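Local structure of serine protease (2OUA) at residues V51-V56 against A62-G67. The protein is the trypsin-like protease domain of a longer bacterial precursor, probably secreted, and probably cleaves peptide bonds with a serine charge-relay system. Sequence-based numbering, arbitrary orientation.
Sequences VFERSV and AAFVRG
Phe-52 has CG anti to its carbonyl carbon (chi1 -83°), and Val-65 has CG2 anti to its own. These torsions set CG2 of Val-65 over the middle of the Phe-52 ring, 3.7 Å from the ring centroid. This is a CH-pi contact along the ring normal. Ala-63 CB meets the edge of the same ring, 3.7 Å from Phe-52 CE2. Thr-32 and Val-43 from the adjoining strands also touch this ring.

On the other face of the hairpin, Glu-53 and Phe-64 both have CG anti to the backbone N and run side by side. Glu-53 OE2 lies in the plane of the Phe-64 ring at its edge, 3.3 Å from CE2. Asn-23 ND2 hydrogen-bonds the same oxygen.

A classic beta bulge interrupts the antiparallel pairing. Phe-64 O accepts from Glu-53 N (2.9 Å) and, in its carbonyl plane, from Arg-54 N (3.3 Å). Regular pairing continues on both sides. Val-51 and Arg-66 exchange two bonds, as do Val-56 and Ala-62. Asp-61, a predicted charge-relay residue, directly precedes Ala-62.

The hairpin belongs to the N-terminal sheet of the chymotrypsin-like fold. Its chemistry is divided: methyl groups of Val-65 and Ala-63 pack on the Phe-52 ring, while the carboxylate of Glu-53 meets the Phe-64 ring edge, where the partly positive C-H groups probably suit its charge.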
loop_
_atom_site.group_PDB
_atom_site.type_symbol
_atom_site.label_atom_id
_atom_site.label_comp_id
_atom_site.label_asym_id
_atom_site.label_seq_id
_atom_site.Cartn_x
_atom_site.Cartn_y
_atom_site.Cartn_z
ATOM N N VAL A 51 1.181 -14.688 -4.776
ATOM C CA VAL A 51 1.151 -14.375 -6.197
ATOM C C VAL A 51 0.199 -13.218 -6.460
ATOM O O VAL A 51 -0.841 -13.102 -5.811
ATOM C CB VAL A 51 0.686 -15.604 -7.012
ATOM C CG1 VAL A 51 -0.688 -16.046 -6.531
ATOM C CG2 VAL A 51 0.642 -15.270 -8.495
ATOM N N PHE A 52 0.562 -12.353 -7.401
ATOM C CA PHE A 52 -0.301 -11.231 -7.752
ATOM C C PHE A 52 -1.534 -11.807 -8.444
ATOM O O PHE A 52 -1.455 -12.289 -9.580
ATOM C CB PHE A 52 0.421 -10.257 -8.697
ATOM C CG PHE A 52 1.306 -9.266 -7.990
ATOM C CD1 PHE A 52 2.530 -9.650 -7.458
ATOM C CD2 PHE A 52 0.895 -7.941 -7.838
ATOM C CE1 PHE A 52 3.339 -8.734 -6.779
ATOM C CE2 PHE A 52 1.698 -7.014 -7.160
ATOM C CZ PHE A 52 2.921 -7.412 -6.629
ATOM N N GLU A 53 -2.663 -11.776 -7.744
ATOM C CA GLU A 53 -3.924 -12.292 -8.277
ATOM C C GLU A 53 -4.595 -11.239 -9.143
ATOM O O GLU A 53 -5.182 -11.548 -10.179
ATOM C CB GLU A 53 -4.861 -12.690 -7.132
ATOM C CG GLU A 53 -6.240 -13.137 -7.601
ATOM C CD GLU A 53 -7.156 -13.554 -6.461
ATOM O OE1 GLU A 53 -8.333 -13.871 -6.736
ATOM O OE2 GLU A 53 -6.708 -13.570 -5.296
ATOM N N ARG A 54 -4.501 -9.989 -8.706
ATOM C CA ARG A 54 -5.078 -8.867 -9.426
ATOM C C ARG A 54 -4.010 -7.786 -9.523
ATOM O O ARG A 54 -3.221 -7.605 -8.592
ATOM C CB ARG A 54 -6.281 -8.306 -8.664
ATOM C CG ARG A 54 -7.429 -9.277 -8.463
ATOM C CD ARG A 54 -8.418 -9.215 -9.611
ATOM N NE ARG A 54 -9.680 -9.857 -9.257
ATOM C CZ ARG A 54 -10.834 -9.627 -9.873
ATOM N NH1 ARG A 54 -10.889 -8.765 -10.880
ATOM N NH2 ARG A 54 -11.935 -10.249 -9.475
ATOM N N SER A 55 -3.972 -7.081 -10.648
ATOM C CA SER A 55 -3.003 -6.005 -10.814
ATOM C C SER A 55 -3.376 -5.115 -11.979
ATOM O O SER A 55 -3.653 -5.601 -13.074
ATOM C CB SER A 55 -1.592 -6.553 -11.040
ATOM O OG SER A 55 -0.649 -5.485 -11.123
ATOM N N VAL A 56 -3.395 -3.811 -11.726
ATOM C CA VAL A 56 -3.710 -2.827 -12.755
ATOM C C VAL A 56 -2.766 -1.641 -12.612
ATOM O O VAL A 56 -2.776 -0.939 -11.595
ATOM C CB VAL A 56 -5.166 -2.316 -12.647
ATOM C CG1 VAL A 56 -5.406 -1.217 -13.685
ATOM C CG2 VAL A 56 -6.143 -3.462 -12.871
ATOM N N ALA A 62 -2.993 -0.448 -8.584
ATOM C CA ALA A 62 -3.536 -1.303 -7.542
ATOM C C ALA A 62 -3.281 -2.780 -7.781
ATOM O O ALA A 62 -3.160 -3.237 -8.918
ATOM C CB ALA A 62 -5.034 -1.056 -7.433
ATOM N N ALA A 63 -3.211 -3.537 -6.695
ATOM C CA ALA A 63 -2.974 -4.961 -6.821
ATOM C C ALA A 63 -3.341 -5.710 -5.550
ATOM O O ALA A 63 -3.406 -5.129 -4.461
ATOM C CB ALA A 63 -1.509 -5.212 -7.160
ATOM N N PHE A 64 -3.606 -7.000 -5.709
ATOM C CA PHE A 64 -3.920 -7.860 -4.577
ATOM C C PHE A 64 -3.054 -9.095 -4.728
ATOM O O PHE A 64 -3.089 -9.768 -5.762
ATOM C CB PHE A 64 -5.388 -8.291 -4.557
ATOM C CG PHE A 64 -5.707 -9.272 -3.448
ATOM C CD1 PHE A 64 -5.665 -8.871 -2.111
ATOM C CD2 PHE A 64 -5.996 -10.606 -3.738
ATOM C CE1 PHE A 64 -5.902 -9.787 -1.079
ATOM C CE2 PHE A 64 -6.234 -11.530 -2.715
ATOM C CZ PHE A 64 -6.187 -11.120 -1.383
ATOM N N VAL A 65 -2.260 -9.368 -3.703
ATOM C CA VAL A 65 -1.394 -10.534 -3.696
ATOM C C VAL A 65 -2.074 -11.584 -2.830
ATOM O O VAL A 65 -2.403 -11.320 -1.676
ATOM C CB VAL A 65 -0.015 -10.203 -3.091
ATOM C CG1 VAL A 65 0.796 -11.479 -2.904
ATOM C CG2 VAL A 65 0.730 -9.237 -4.007
ATOM N N ARG A 66 -2.293 -12.766 -3.399
ATOM C CA ARG A 66 -2.928 -13.866 -2.678
ATOM C C ARG A 66 -1.849 -14.790 -2.121
ATOM O O ARG A 66 -0.939 -15.199 -2.842
ATOM C CB ARG A 66 -3.851 -14.645 -3.621
ATOM C CG ARG A 66 -4.216 -16.040 -3.135
ATOM C CD ARG A 66 -5.141 -16.730 -4.126
ATOM N NE ARG A 66 -5.323 -18.146 -3.818
ATOM C CZ ARG A 66 -4.430 -19.094 -4.094
ATOM N NH1 ARG A 66 -3.287 -18.779 -4.686
ATOM N NH2 ARG A 66 -4.685 -20.355 -3.776
ATOM N N GLY A 67 -1.947 -15.103 -0.836
ATOM C CA GLY A 67 -0.962 -15.980 -0.230
ATOM C C GLY A 67 -1.167 -17.415 -0.672
ATOM O O GLY A 67 -2.300 -17.890 -0.733
#